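Flavodoxin (Bacteroides uniformis, PDB 4J8P) binds flavin mononucleotide in a flavodoxin-like fold and probably serves as an electron-transfer flavoprotein. Local coordinates at residues I83-P88 with G105-K110; I97-I102 with Q131-G136; T111-A116 with K154-K159; W91-R96 with E127-T132. All blocks are in the same frame, centred on the assembly; numbering follows the deposited sequence. Where two conformers were deposited one is given.

Contact 1 of 4, residues I83-P88 with G105-K110; sequences IYIGFP and GDFAGK. With FMN (flavin mononucleotide), chain B.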
# COMPACT_ATOMS: atom_id res chain seq x y z
N ILE A 83 -3.11 -4.05 -10.13
CA ILE A 83 -2.63 -2.98 -9.28
C ILE A 83 -1.98 -3.56 -8.05
O ILE A 83 -2.63 -4.27 -7.28
CB ILE A 83 -3.76 -2.00 -8.87
CG1 ILE A 83 -4.44 -1.39 -10.14
CG2 ILE A 83 -3.18 -0.89 -7.91
CD1 ILE A 83 -5.56 -0.43 -9.87
N TYR A 84 -0.69 -3.26 -7.87
CA TYR A 84 0.00 -3.62 -6.63
C TYR A 84 -0.16 -2.45 -5.67
O TYR A 84 -0.09 -1.29 -6.12
CB TYR A 84 1.48 -3.86 -6.88
CG TYR A 84 1.80 -5.10 -7.65
CD1 TYR A 84 1.64 -5.15 -9.03
CD2 TYR A 84 2.29 -6.24 -7.00
CE1 TYR A 84 1.91 -6.31 -9.75
CE2 TYR A 84 2.60 -7.40 -7.72
CZ TYR A 84 2.41 -7.43 -9.09
OH TYR A 84 2.69 -8.57 -9.81
N ILE A 85 -0.42 -2.71 -4.36
CA ILE A 85 -0.56 -1.63 -3.38
C ILE A 85 0.39 -1.92 -2.27
O ILE A 85 0.24 -2.94 -1.59
CB ILE A 85 -2.02 -1.49 -2.86
CG1 ILE A 85 -2.99 -1.24 -4.04
CG2 ILE A 85 -2.09 -0.35 -1.81
CD1 ILE A 85 -4.43 -1.09 -3.58
N GLY A 86 1.40 -1.06 -2.10
CA GLY A 86 2.41 -1.29 -1.07
C GLY A 86 2.31 -0.33 0.09
O GLY A 86 1.93 0.83 -0.09
N PHE A 87 2.69 -0.80 1.27
CA PHE A 87 2.64 0.06 2.45
C PHE A 87 3.49 -0.47 3.58
O PHE A 87 3.73 -1.67 3.65
CB PHE A 87 1.18 0.15 2.98
CG PHE A 87 0.45 -1.18 3.02
CD1 PHE A 87 -0.28 -1.62 1.92
CD2 PHE A 87 0.50 -1.99 4.16
CE1 PHE A 87 -0.92 -2.86 1.92
CE2 PHE A 87 -0.12 -3.26 4.17
CZ PHE A 87 -0.86 -3.67 3.05
N PRO A 88 3.89 0.40 4.51
CA PRO A 88 4.47 -0.13 5.76
C PRO A 88 3.39 -0.73 6.65
O PRO A 88 2.25 -0.28 6.58
CB PRO A 88 5.02 1.11 6.45
CG PRO A 88 4.11 2.26 5.97
CD PRO A 88 3.71 1.88 4.54
N GLY A 105 -10.99 5.42 -5.97
CA GLY A 105 -10.94 4.97 -7.36
C GLY A 105 -11.81 3.74 -7.57
O GLY A 105 -12.32 3.17 -6.60
N ASP A 106 -11.97 3.35 -8.85
CA ASP A 106 -12.77 2.20 -9.24
C ASP A 106 -11.83 1.03 -9.50
O ASP A 106 -11.12 1.02 -10.50
CB ASP A 106 -13.62 2.53 -10.50
CG ASP A 106 -14.54 1.40 -10.98
OD1 ASP A 106 -14.57 0.33 -10.32
OD2 ASP A 106 -15.27 1.61 -11.97
N PHE A 107 -11.79 0.08 -8.55
CA PHE A 107 -10.90 -1.09 -8.62
C PHE A 107 -11.62 -2.35 -9.21
O PHE A 107 -11.02 -3.43 -9.23
CB PHE A 107 -10.30 -1.37 -7.23
CG PHE A 107 -9.33 -0.30 -6.80
CD1 PHE A 107 -9.78 0.91 -6.28
CD2 PHE A 107 -7.96 -0.46 -6.98
CE1 PHE A 107 -8.88 1.94 -5.97
CE2 PHE A 107 -7.06 0.54 -6.60
CZ PHE A 107 -7.52 1.74 -6.12
N ALA A 108 -12.82 -2.18 -9.80
CA ALA A 108 -13.57 -3.30 -10.41
C ALA A 108 -12.87 -3.84 -11.65
O ALA A 108 -12.31 -3.07 -12.43
CB ALA A 108 -14.99 -2.87 -10.78
N GLY A 109 -12.89 -5.16 -11.80
CA GLY A 109 -12.28 -5.84 -12.94
C GLY A 109 -10.76 -5.84 -12.91
O GLY A 109 -10.12 -5.95 -13.96
N LYS A 110 -10.18 -5.66 -11.70
CA LYS A 110 -8.74 -5.61 -11.54
C LYS A 110 -8.24 -6.55 -10.47
O LYS A 110 -8.90 -6.74 -9.44
CB LYS A 110 -8.29 -4.17 -11.18
CG LYS A 110 -8.83 -3.13 -12.16
CD LYS A 110 -8.29 -1.75 -11.84
CE LYS A 110 -9.08 -0.66 -12.53
NZ LYS A 110 -9.16 -0.82 -14.01
N1 FMN B . 6.43 -2.77 12.22
C2 FMN B . 5.96 -4.00 12.59
O2 FMN B . 6.64 -5.02 12.48
N3 FMN B . 4.69 -4.11 13.17
C4 FMN B . 3.84 -3.06 13.47
O4 FMN B . 2.72 -3.29 13.93
C4A FMN B . 4.39 -1.74 13.17
N5 FMN B . 3.71 -0.68 13.54
C5A FMN B . 4.24 0.57 13.24
C6 FMN B . 3.49 1.71 13.58
C7 FMN B . 3.91 2.98 13.22
C7M FMN B . 3.01 4.16 13.49
C8 FMN B . 5.13 3.14 12.53
C8M FMN B . 5.60 4.49 12.07
C9 FMN B . 5.89 2.02 12.22
C9A FMN B . 5.46 0.73 12.56
N10 FMN B . 6.19 -0.45 12.20
C10 FMN B . 5.69 -1.69 12.50
C1' FMN B . 7.47 -0.30 11.47
C2' FMN B . 7.27 -0.13 9.96
O2' FMN B . 6.32 -1.04 9.42
C3' FMN B . 8.57 -0.29 9.17
O3' FMN B . 9.62 0.47 9.80
C4' FMN B . 8.40 0.09 7.70
O4' FMN B . 9.42 -0.57 6.95
C5' FMN B . 8.50 1.60 7.50
O5' FMN B . 8.24 1.82 6.11
P FMN B . 8.32 3.21 5.39
O1P FMN B . 7.38 4.22 5.93
O2P FMN B . 8.05 2.85 3.95
O3P FMN B . 9.77 3.68 5.49
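With chi1 of Ile83 at -57° and its chi2 fully extended, CG1 stands beside the backbone N and CD1 is carried out to the loop 105-110; Phe107, whose CG lies beside its own N (chi1 -68°), swings its ring in to meet it. Two contacts at one methyl give the evidence: Ile83 CD1 is 3.7 Å from Phe107 CE2 and 3.6 Å from Lys110 CD. The isoleucine crosses the phenylalanine at about a right angle, its methyl approaching the ring obliquely. Ile85, further along the strand, adds a looser touch, CD1 to Phe107 CE2 at 4.3 Å.

The loop is shaped by a type II turn from Phe107 to Lys110, with Gly109 at positive phi, and by an Asx turn in which Ala108 N donates to Asp106 OD1 over 3.1 Å. At the strand's far end, Pro88 CB lies 3.3 Å from FMN O5', within the cofactor pocket. No hydrogen bond joins the segments; this is apolar packing on the return leg of the beta-alpha-beta crossover from strand 80-88 through helix 96-102 to strand 111-117. Lys110 lends it the CD methylene, while its NZ bends away to the carbonyls of Tyr80 and Leu77, which keeps the ammonium hydrogen-bonded beside a buried hydrocarbon contact.

Contact 2 of 4, residues I97-I102 with Q131-G136; sequences IINTFI and QTNYPG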
# COMPACT_ATOMS: atom_id res chain seq x y z
N ILE A 97 -4.36 5.70 5.09
CA ILE A 97 -4.34 6.34 3.77
C ILE A 97 -4.56 5.27 2.67
O ILE A 97 -5.00 5.60 1.58
CB ILE A 97 -3.07 7.16 3.55
CG1 ILE A 97 -3.24 8.07 2.33
CG2 ILE A 97 -1.81 6.24 3.47
CD1 ILE A 97 -2.10 8.99 2.13
N ILE A 98 -4.24 3.99 2.96
CA ILE A 98 -4.50 2.93 1.95
C ILE A 98 -6.00 2.77 1.76
O ILE A 98 -6.46 2.60 0.62
CB ILE A 98 -3.83 1.63 2.41
CG1 ILE A 98 -2.28 1.82 2.45
CG2 ILE A 98 -4.27 0.43 1.48
CD1 ILE A 98 -1.64 2.30 1.06
N ASN A 99 -6.78 2.88 2.85
CA ASN A 99 -8.24 2.86 2.73
C ASN A 99 -8.71 4.08 1.93
O ASN A 99 -9.59 3.96 1.07
CB ASN A 99 -8.89 2.83 4.10
CG ASN A 99 -8.47 1.61 4.90
OD1 ASN A 99 -7.55 1.70 5.70
ND2 ASN A 99 -9.16 0.49 4.70
N THR A 100 -8.12 5.28 2.20
CA THR A 100 -8.55 6.44 1.41
C THR A 100 -8.30 6.19 -0.08
O THR A 100 -9.18 6.48 -0.90
CB THR A 100 -7.77 7.69 1.85
OG1 THR A 100 -7.88 7.81 3.26
CG2 THR A 100 -8.34 8.97 1.18
N PHE A 101 -7.12 5.65 -0.41
CA PHE A 101 -6.75 5.39 -1.79
C PHE A 101 -7.76 4.42 -2.45
O PHE A 101 -8.28 4.72 -3.53
CB PHE A 101 -5.32 4.83 -1.82
CG PHE A 101 -4.85 4.39 -3.18
CD1 PHE A 101 -4.57 5.33 -4.18
CD2 PHE A 101 -4.74 3.04 -3.48
CE1 PHE A 101 -4.15 4.91 -5.45
CE2 PHE A 101 -4.29 2.63 -4.75
CZ PHE A 101 -4.00 3.57 -5.72
N ILE A 102 -8.01 3.27 -1.83
CA ILE A 102 -8.93 2.26 -2.41
C ILE A 102 -10.34 2.86 -2.58
O ILE A 102 -11.03 2.57 -3.54
CB ILE A 102 -8.94 0.99 -1.53
CG1 ILE A 102 -7.56 0.32 -1.61
CG2 ILE A 102 -10.08 0.01 -1.90
CD1 ILE A 102 -7.34 -0.81 -0.52
N GLN A 131 -8.96 -7.47 2.58
CA GLN A 131 -9.87 -8.35 1.83
C GLN A 131 -11.29 -8.28 2.40
O GLN A 131 -12.27 -8.30 1.64
CB GLN A 131 -9.38 -9.80 1.94
CG GLN A 131 -8.04 -10.06 1.24
CD GLN A 131 -7.50 -11.43 1.58
OE1 GLN A 131 -8.10 -12.17 2.37
NE2 GLN A 131 -6.40 -11.84 0.97
N THR A 132 -11.40 -8.28 3.73
CA THR A 132 -12.71 -8.31 4.42
C THR A 132 -13.45 -6.97 4.20
O THR A 132 -14.68 -6.96 4.03
CB THR A 132 -12.49 -8.64 5.92
OG1 THR A 132 -11.77 -9.88 6.04
CG2 THR A 132 -13.83 -8.76 6.72
N ASN A 133 -12.72 -5.86 4.18
CA ASN A 133 -13.38 -4.56 4.02
C ASN A 133 -13.76 -4.28 2.58
O ASN A 133 -14.71 -3.51 2.34
CB ASN A 133 -12.48 -3.45 4.53
CG ASN A 133 -13.32 -2.26 4.92
OD1 ASN A 133 -14.24 -2.37 5.74
ND2 ASN A 133 -13.11 -1.14 4.26
N TYR A 134 -13.04 -4.92 1.61
CA TYR A 134 -13.28 -4.68 0.17
C TYR A 134 -13.50 -6.01 -0.54
O TYR A 134 -12.67 -6.44 -1.35
CB TYR A 134 -12.10 -3.91 -0.45
CG TYR A 134 -11.82 -2.63 0.30
CD1 TYR A 134 -12.73 -1.58 0.28
CD2 TYR A 134 -10.66 -2.49 1.05
CE1 TYR A 134 -12.49 -0.41 0.99
CE2 TYR A 134 -10.41 -1.32 1.78
CZ TYR A 134 -11.32 -0.28 1.73
OH TYR A 134 -11.09 0.87 2.45
N PRO A 135 -14.65 -6.67 -0.26
CA PRO A 135 -14.86 -8.02 -0.81
C PRO A 135 -15.18 -8.06 -2.31
O PRO A 135 -15.24 -9.15 -2.87
CB PRO A 135 -16.03 -8.56 0.03
CG PRO A 135 -16.78 -7.35 0.46
CD PRO A 135 -15.74 -6.28 0.66
N GLY A 136 -15.37 -6.89 -2.92
CA GLY A 136 -15.65 -6.77 -4.34
C GLY A 136 -14.39 -6.76 -5.19
O GLY A 136 -14.48 -6.83 -6.42
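Tyr134 OH is held by two side chains, one on helix 96-102 and one just after it: Asn99 ND2 donates to it across 3.0 Å, and Glu103 OE2 is hydrogen-bonded to the same hydroxyl. The N-H...O angle of 163° makes the asparagine bond nearly straight, and the hydroxyl sits almost in the amide plane. Asn99 reaches it with CG beside its backbone N (chi1 -60°), bringing ND2 to the edge of the ring near its plane. The amide therefore meets the hydroxyl end and edge of the ring, not its face.

The ring itself is held by its face. Ile102 CG2 lies 3.6 Å from the centroid of the Tyr134 ring and 4° off its normal, a well-centred CH-pi contact, while Ile102 CD1 reaches the rim at Tyr134 CE2 from 3.9 Å. Over the opposite face, displaced toward the rim, comes ND2 of Asn133, the residue that precedes the tyrosine. Tyr134 is the first residue to leave helical geometry at the end of helix 124-133, and its side chain thus ties that terminus to helix 96-102, its neighbour in this flavodoxin-like fold.

A phenylalanine in place of Tyr134 would probably keep the packing on Ile102 but leave the Asn99 amide and the Glu103 carboxylate without their shared hydroxyl mate. Polar and apolar forces therefore act on separate parts of one side chain: two hydrogen bonds fix its end, and a methyl set over its centre supports the ring.

Contact 3 of 4, residues T111-A116 with K154-K159; sequences TVIPFA and KQWIKK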
# COMPACT_ATOMS: atom_id res chain seq x y z
N THR A 111 -7.05 -7.10 -10.70
CA THR A 111 -6.40 -7.91 -9.69
C THR A 111 -5.60 -6.96 -8.84
O THR A 111 -4.88 -6.11 -9.38
CB THR A 111 -5.58 -9.02 -10.32
OG1 THR A 111 -6.49 -10.02 -10.79
CG2 THR A 111 -4.58 -9.63 -9.34
N VAL A 112 -5.77 -7.05 -7.54
CA VAL A 112 -5.11 -6.14 -6.60
C VAL A 112 -4.27 -6.95 -5.64
O VAL A 112 -4.76 -7.88 -4.99
CB VAL A 112 -6.14 -5.26 -5.87
CG1 VAL A 112 -5.43 -4.32 -4.90
CG2 VAL A 112 -6.99 -4.49 -6.89
N ILE A 113 -2.98 -6.61 -5.55
CA ILE A 113 -2.00 -7.38 -4.81
C ILE A 113 -1.33 -6.52 -3.76
O ILE A 113 -0.61 -5.59 -4.14
CB ILE A 113 -0.95 -7.96 -5.78
CG1 ILE A 113 -1.61 -8.80 -6.90
CG2 ILE A 113 0.11 -8.79 -4.99
CD1 ILE A 113 -0.72 -9.07 -8.13
N PRO A 114 -1.56 -6.77 -2.47
CA PRO A 114 -0.89 -5.96 -1.45
C PRO A 114 0.53 -6.43 -1.17
O PRO A 114 0.82 -7.64 -1.18
CB PRO A 114 -1.77 -6.13 -0.21
CG PRO A 114 -2.39 -7.54 -0.37
CD PRO A 114 -2.41 -7.84 -1.88
N PHE A 115 1.44 -5.49 -0.92
CA PHE A 115 2.79 -5.86 -0.45
C PHE A 115 3.17 -4.87 0.66
O PHE A 115 2.57 -3.79 0.77
CB PHE A 115 3.82 -5.92 -1.59
CG PHE A 115 4.14 -4.60 -2.25
CD1 PHE A 115 3.34 -4.11 -3.27
CD2 PHE A 115 5.27 -3.87 -1.87
CE1 PHE A 115 3.64 -2.89 -3.89
CE2 PHE A 115 5.57 -2.64 -2.50
CZ PHE A 115 4.77 -2.18 -3.51
N ALA A 116 4.11 -5.27 1.51
CA ALA A 116 4.42 -4.42 2.65
C ALA A 116 5.84 -4.57 3.12
O ALA A 116 6.58 -5.47 2.70
CB ALA A 116 3.47 -4.79 3.81
N LYS A 154 12.57 -10.36 -7.69
CA LYS A 154 12.56 -11.18 -8.91
C LYS A 154 11.90 -12.54 -8.63
O LYS A 154 11.04 -12.96 -9.41
CB LYS A 154 13.99 -11.37 -9.45
CG LYS A 154 14.10 -12.22 -10.72
CD LYS A 154 15.56 -12.39 -11.16
CE LYS A 154 15.71 -13.40 -12.27
NZ LYS A 154 17.11 -13.48 -12.77
N GLN A 155 12.28 -13.18 -7.50
CA GLN A 155 11.80 -14.49 -7.05
C GLN A 155 10.32 -14.46 -6.75
O GLN A 155 9.61 -15.39 -7.14
CB GLN A 155 12.59 -14.99 -5.82
CG GLN A 155 14.00 -15.47 -6.19
CD GLN A 155 14.81 -16.06 -5.07
OE1 GLN A 155 14.32 -16.82 -4.22
NE2 GLN A 155 16.12 -15.80 -5.08
N TRP A 156 9.83 -13.39 -6.10
CA TRP A 156 8.41 -13.26 -5.81
C TRP A 156 7.59 -13.15 -7.12
O TRP A 156 6.57 -13.81 -7.26
CB TRP A 156 8.15 -12.02 -4.93
CG TRP A 156 6.70 -11.82 -4.60
CD1 TRP A 156 5.79 -12.78 -4.29
CD2 TRP A 156 5.96 -10.59 -4.71
NE1 TRP A 156 4.55 -12.22 -4.10
CE2 TRP A 156 4.62 -10.88 -4.38
CE3 TRP A 156 6.32 -9.26 -4.98
CZ2 TRP A 156 3.63 -9.88 -4.28
CZ3 TRP A 156 5.34 -8.28 -4.92
CH2 TRP A 156 4.02 -8.59 -4.55
N ILE A 157 8.05 -12.33 -8.07
CA ILE A 157 7.36 -12.09 -9.33
C ILE A 157 7.48 -13.29 -10.29
O ILE A 157 6.49 -13.64 -10.94
CB ILE A 157 7.88 -10.76 -9.97
CG1 ILE A 157 7.59 -9.55 -9.02
CG2 ILE A 157 7.31 -10.51 -11.38
CD1 ILE A 157 6.09 -9.37 -8.61
N LYS A 158 8.66 -13.93 -10.37
CA LYS A 158 8.84 -15.05 -11.31
C LYS A 158 8.08 -16.32 -10.87
O LYS A 158 7.64 -17.07 -11.73
CB LYS A 158 10.32 -15.38 -11.57
CG LYS A 158 11.07 -16.05 -10.42
CD LYS A 158 12.29 -16.83 -10.91
CE LYS A 158 13.22 -17.19 -9.78
NZ LYS A 158 14.17 -16.09 -9.47
N LYS A 159 7.91 -16.52 -9.54
CA LYS A 159 7.21 -17.66 -8.92
C LYS A 159 7.78 -18.98 -9.48
O LYS A 159 9.02 -19.11 -9.49
CB LYS A 159 5.68 -17.55 -9.09
CG LYS A 159 5.17 -16.17 -8.70
CD LYS A 159 3.69 -16.11 -8.41
CE LYS A 159 3.26 -14.71 -8.05
NZ LYS A 159 3.91 -14.19 -6.80
OXT LYS A 159 7.00 -19.84 -9.96
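The backbones of segment 111-116 of the strand and helix segment 154-159 keep well apart, the closest CA pairs being Phe115 with Trp156 at 10.7 Å and Ile113 with Ile157 at 11.4 Å, so side chains alone span the interval. One large side chain does most of this. Trp156 CG is anti to the backbone N (chi1 179°), which extends the indole from the helix toward the strand and presents its six-membered ring to two strand residues. Ile113 CG2 meets that ring at its edge, near the ring plane, 3.8 Å from Trp156 CZ2. Isoleucine and tryptophan run alongside one another, pointing opposite ways. Beside it, Phe115 CB approaches Trp156 CH2 obliquely at 4.0 Å; only this first carbon touches the indole, because the phenyl ring turns off elsewhere (chi1 66°).

One face of the indole is overlain near its rim by CD1 of Ile157, the next residue of the helix. The chain end also folds back on the helix: Lys159 NZ donates to Trp156 O over 2.7 Å, from 29° outside the carbonyl plane. The strand-helix contact itself contains no hydrogen bond and is purely apolar.

Within the parallel sheet, strand 111-117 runs between strands 80-88 and 138-144, and the C-terminal helix 150-158 packs on the sheet face that also carries helix 18-30. Trp156 touches Val26 of that helix and Arg143 of strand 138-144, while Ile113 and Phe115 both lie against Tyr84 of strand 80-88.

Contact 4 of 4, residues W91-R96 with E127-T132; sequences WNLAPR and EKELQT. With FMN (flavin mononucleotide), chain B.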
# COMPACT_ATOMS: atom_id res chain seq x y z
N TRP A 91 0.92 -0.99 13.27
CA TRP A 91 0.08 -1.70 14.23
C TRP A 91 -0.69 -2.88 13.57
O TRP A 91 -1.91 -3.04 13.76
CB TRP A 91 -0.87 -0.76 15.00
CG TRP A 91 -0.13 0.28 15.80
CD1 TRP A 91 -0.00 1.61 15.50
CD2 TRP A 91 0.72 0.03 16.94
NE1 TRP A 91 0.78 2.23 16.46
CE2 TRP A 91 1.25 1.29 17.33
CE3 TRP A 91 1.05 -1.12 17.68
CZ2 TRP A 91 2.09 1.42 18.45
CZ3 TRP A 91 1.87 -0.98 18.79
CH2 TRP A 91 2.40 0.27 19.14
N ASN A 92 0.06 -3.71 12.80
CA ASN A 92 -0.49 -4.94 12.21
C ASN A 92 -1.56 -4.65 11.14
O ASN A 92 -2.32 -5.57 10.77
CB ASN A 92 -1.08 -5.83 13.31
CG ASN A 92 -1.17 -7.29 12.95
OD1 ASN A 92 -0.48 -7.78 12.05
ND2 ASN A 92 -2.04 -8.01 13.62
N LEU A 93 -1.60 -3.42 10.61
CA LEU A 93 -2.60 -3.03 9.63
C LEU A 93 -1.98 -2.21 8.52
O LEU A 93 -0.88 -1.68 8.66
CB LEU A 93 -3.68 -2.16 10.32
CG LEU A 93 -4.61 -2.90 11.31
CD1 LEU A 93 -5.29 -1.90 12.25
CD2 LEU A 93 -5.64 -3.71 10.56
N ALA A 94 -2.75 -2.01 7.45
CA ALA A 94 -2.36 -1.04 6.47
C ALA A 94 -2.61 0.35 7.06
O ALA A 94 -3.66 0.57 7.71
CB ALA A 94 -3.20 -1.22 5.21
N PRO A 95 -1.70 1.30 6.84
CA PRO A 95 -2.01 2.69 7.24
C PRO A 95 -3.35 3.13 6.63
O PRO A 95 -3.71 2.71 5.52
CB PRO A 95 -0.83 3.49 6.67
CG PRO A 95 0.32 2.46 6.63
CD PRO A 95 -0.41 1.21 6.12
N ARG A 96 -4.09 3.99 7.34
CA ARG A 96 -5.44 4.37 6.87
C ARG A 96 -5.47 5.08 5.51
O ARG A 96 -6.51 5.04 4.84
CB ARG A 96 -6.15 5.27 7.90
CG ARG A 96 -6.18 4.64 9.31
CD ARG A 96 -6.80 3.24 9.34
NE ARG A 96 -7.00 2.79 10.73
CZ ARG A 96 -7.37 1.56 11.08
NH1 ARG A 96 -7.55 0.62 10.16
NH2 ARG A 96 -7.60 1.28 12.36
N GLU A 127 -3.41 -7.70 5.31
CA GLU A 127 -4.03 -8.21 4.10
C GLU A 127 -5.47 -8.72 4.37
O GLU A 127 -6.39 -8.46 3.58
CB GLU A 127 -3.14 -9.37 3.62
CG GLU A 127 -3.75 -10.20 2.53
CD GLU A 127 -2.78 -11.24 2.01
OE1 GLU A 127 -2.21 -12.03 2.81
OE2 GLU A 127 -2.66 -11.32 0.77
N LYS A 128 -5.66 -9.52 5.44
CA LYS A 128 -7.01 -10.04 5.71
C LYS A 128 -8.01 -8.90 5.95
O LYS A 128 -9.15 -8.97 5.48
CB LYS A 128 -6.96 -10.97 6.92
CG LYS A 128 -8.24 -11.83 7.07
CD LYS A 128 -8.54 -12.76 5.84
CE LYS A 128 -7.39 -13.63 5.40
NZ LYS A 128 -7.67 -14.32 4.08
N GLU A 129 -7.61 -7.86 6.70
CA GLU A 129 -8.53 -6.75 6.94
C GLU A 129 -8.88 -6.05 5.62
O GLU A 129 -10.04 -5.70 5.42
CB GLU A 129 -7.93 -5.75 7.94
CG GLU A 129 -7.97 -6.30 9.35
CD GLU A 129 -9.26 -6.05 10.10
OE1 GLU A 129 -10.18 -5.40 9.54
OE2 GLU A 129 -9.33 -6.46 11.28
N LEU A 130 -7.90 -5.89 4.69
CA LEU A 130 -8.23 -5.27 3.40
C LEU A 130 -9.21 -6.14 2.62
O LEU A 130 -10.17 -5.63 2.02
CB LEU A 130 -6.97 -5.02 2.57
CG LEU A 130 -6.04 -3.90 3.07
CD1 LEU A 130 -4.75 -3.92 2.23
CD2 LEU A 130 -6.69 -2.50 2.90
N GLN A 131 -8.96 -7.47 2.58
CA GLN A 131 -9.87 -8.35 1.83
C GLN A 131 -11.29 -8.28 2.40
O GLN A 131 -12.27 -8.30 1.64
CB GLN A 131 -9.38 -9.80 1.94
CG GLN A 131 -8.04 -10.06 1.24
CD GLN A 131 -7.50 -11.43 1.58
OE1 GLN A 131 -8.10 -12.17 2.37
NE2 GLN A 131 -6.40 -11.84 0.97
N THR A 132 -11.40 -8.28 3.73
CA THR A 132 -12.71 -8.31 4.42
C THR A 132 -13.45 -6.97 4.20
O THR A 132 -14.68 -6.96 4.03
CB THR A 132 -12.49 -8.64 5.92
OG1 THR A 132 -11.77 -9.88 6.04
CG2 THR A 132 -13.83 -8.76 6.72
N1 FMN B . 6.43 -2.77 12.22
C2 FMN B . 5.96 -4.00 12.59
O2 FMN B . 6.64 -5.02 12.48
N3 FMN B . 4.69 -4.11 13.17
C4 FMN B . 3.84 -3.06 13.47
O4 FMN B . 2.72 -3.29 13.93
C4A FMN B . 4.39 -1.74 13.17
N5 FMN B . 3.71 -0.68 13.54
C5A FMN B . 4.24 0.57 13.24
C6 FMN B . 3.49 1.71 13.58
C7 FMN B . 3.91 2.98 13.22
C7M FMN B . 3.01 4.16 13.49
C8 FMN B . 5.13 3.14 12.53
C8M FMN B . 5.60 4.49 12.07
C9 FMN B . 5.89 2.02 12.22
C9A FMN B . 5.46 0.73 12.56
N10 FMN B . 6.19 -0.45 12.20
C10 FMN B . 5.69 -1.69 12.50
C1' FMN B . 7.47 -0.30 11.47
C2' FMN B . 7.27 -0.13 9.96
O2' FMN B . 6.32 -1.04 9.42
C3' FMN B . 8.57 -0.29 9.17
O3' FMN B . 9.62 0.47 9.80
C4' FMN B . 8.40 0.09 7.70
O4' FMN B . 9.42 -0.57 6.95
C5' FMN B . 8.50 1.60 7.50
O5' FMN B . 8.24 1.82 6.11
P FMN B . 8.32 3.21 5.39
O1P FMN B . 7.38 4.22 5.93
O2P FMN B . 8.05 2.85 3.95
O3P FMN B . 9.77 3.68 5.49
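Ala94 and Leu130 form the buried half of this contact, Leu93 and Glu129 the half nearer solvent. On the inner side Ala94 CB faces Leu130 CD1 at 4.3 Å, a light touch, buried because both side chains also pack on Phe87 of strand 80-88. On the outer side the single approach is shorter, but its partner is an exposed glutamate: Leu93 CD2, whose side chain also touches Met61 of helix 56-62, rests 3.7 Å from Glu129 CG. Glu129 bends at chi2 (-86°), laying its methylenes against the leucine, and its carboxylate makes no salt bridge with Arg96, since OE1 of Glu129 and NH1 of Arg96 remain 6.6 Å apart; Arg96 NE is hydrogen-bonded to Glu60 O instead.

The segment 91-96 belongs to the loop that follows strand 80-88, one of the FMN-binding loops of the flavodoxin fold, and it lies against helix 124-133. At its start the backbone meets the isoalloxazine: Trp91 N donates to FMN N5 over 2.8 Å at a nearly straight 166°, whereas Asn92 N reaches FMN O4 over 2.9 Å at a more bent 132°. The Trp91 indole places a face against the dimethylbenzene end of the flavin, with FMN C6 offset toward its rim.

On the solvent side of the helix, Thr132 OG1 donates to Lys128 O, beside the backbone bond from Thr132 N, and Lys128 NZ to Gln131 OE1 at 2.8 Å.

In the fold
From the N terminus, the first strand to enter a contact is 80-88; it opens contact 1, which closes when the loop 105-110 returns to it after helix 96-102. Before that closure, the cofactor loop 91-96 opens contact 4 and helix 96-102 opens contact 2, so both cross contact 1. They end together on helix 124-133, sharing Gln131 and Thr132, contact 2 starting later and closing just after contact 4. Contact 3 begins only after contact 1 has closed, at strand 111-117, and crosses contacts 2 and 4 before reaching the C-terminal helix. Contacts 1 and 3 meet through the neighbouring central strands; contacts 2 and 4 join two helices and the FMN loop.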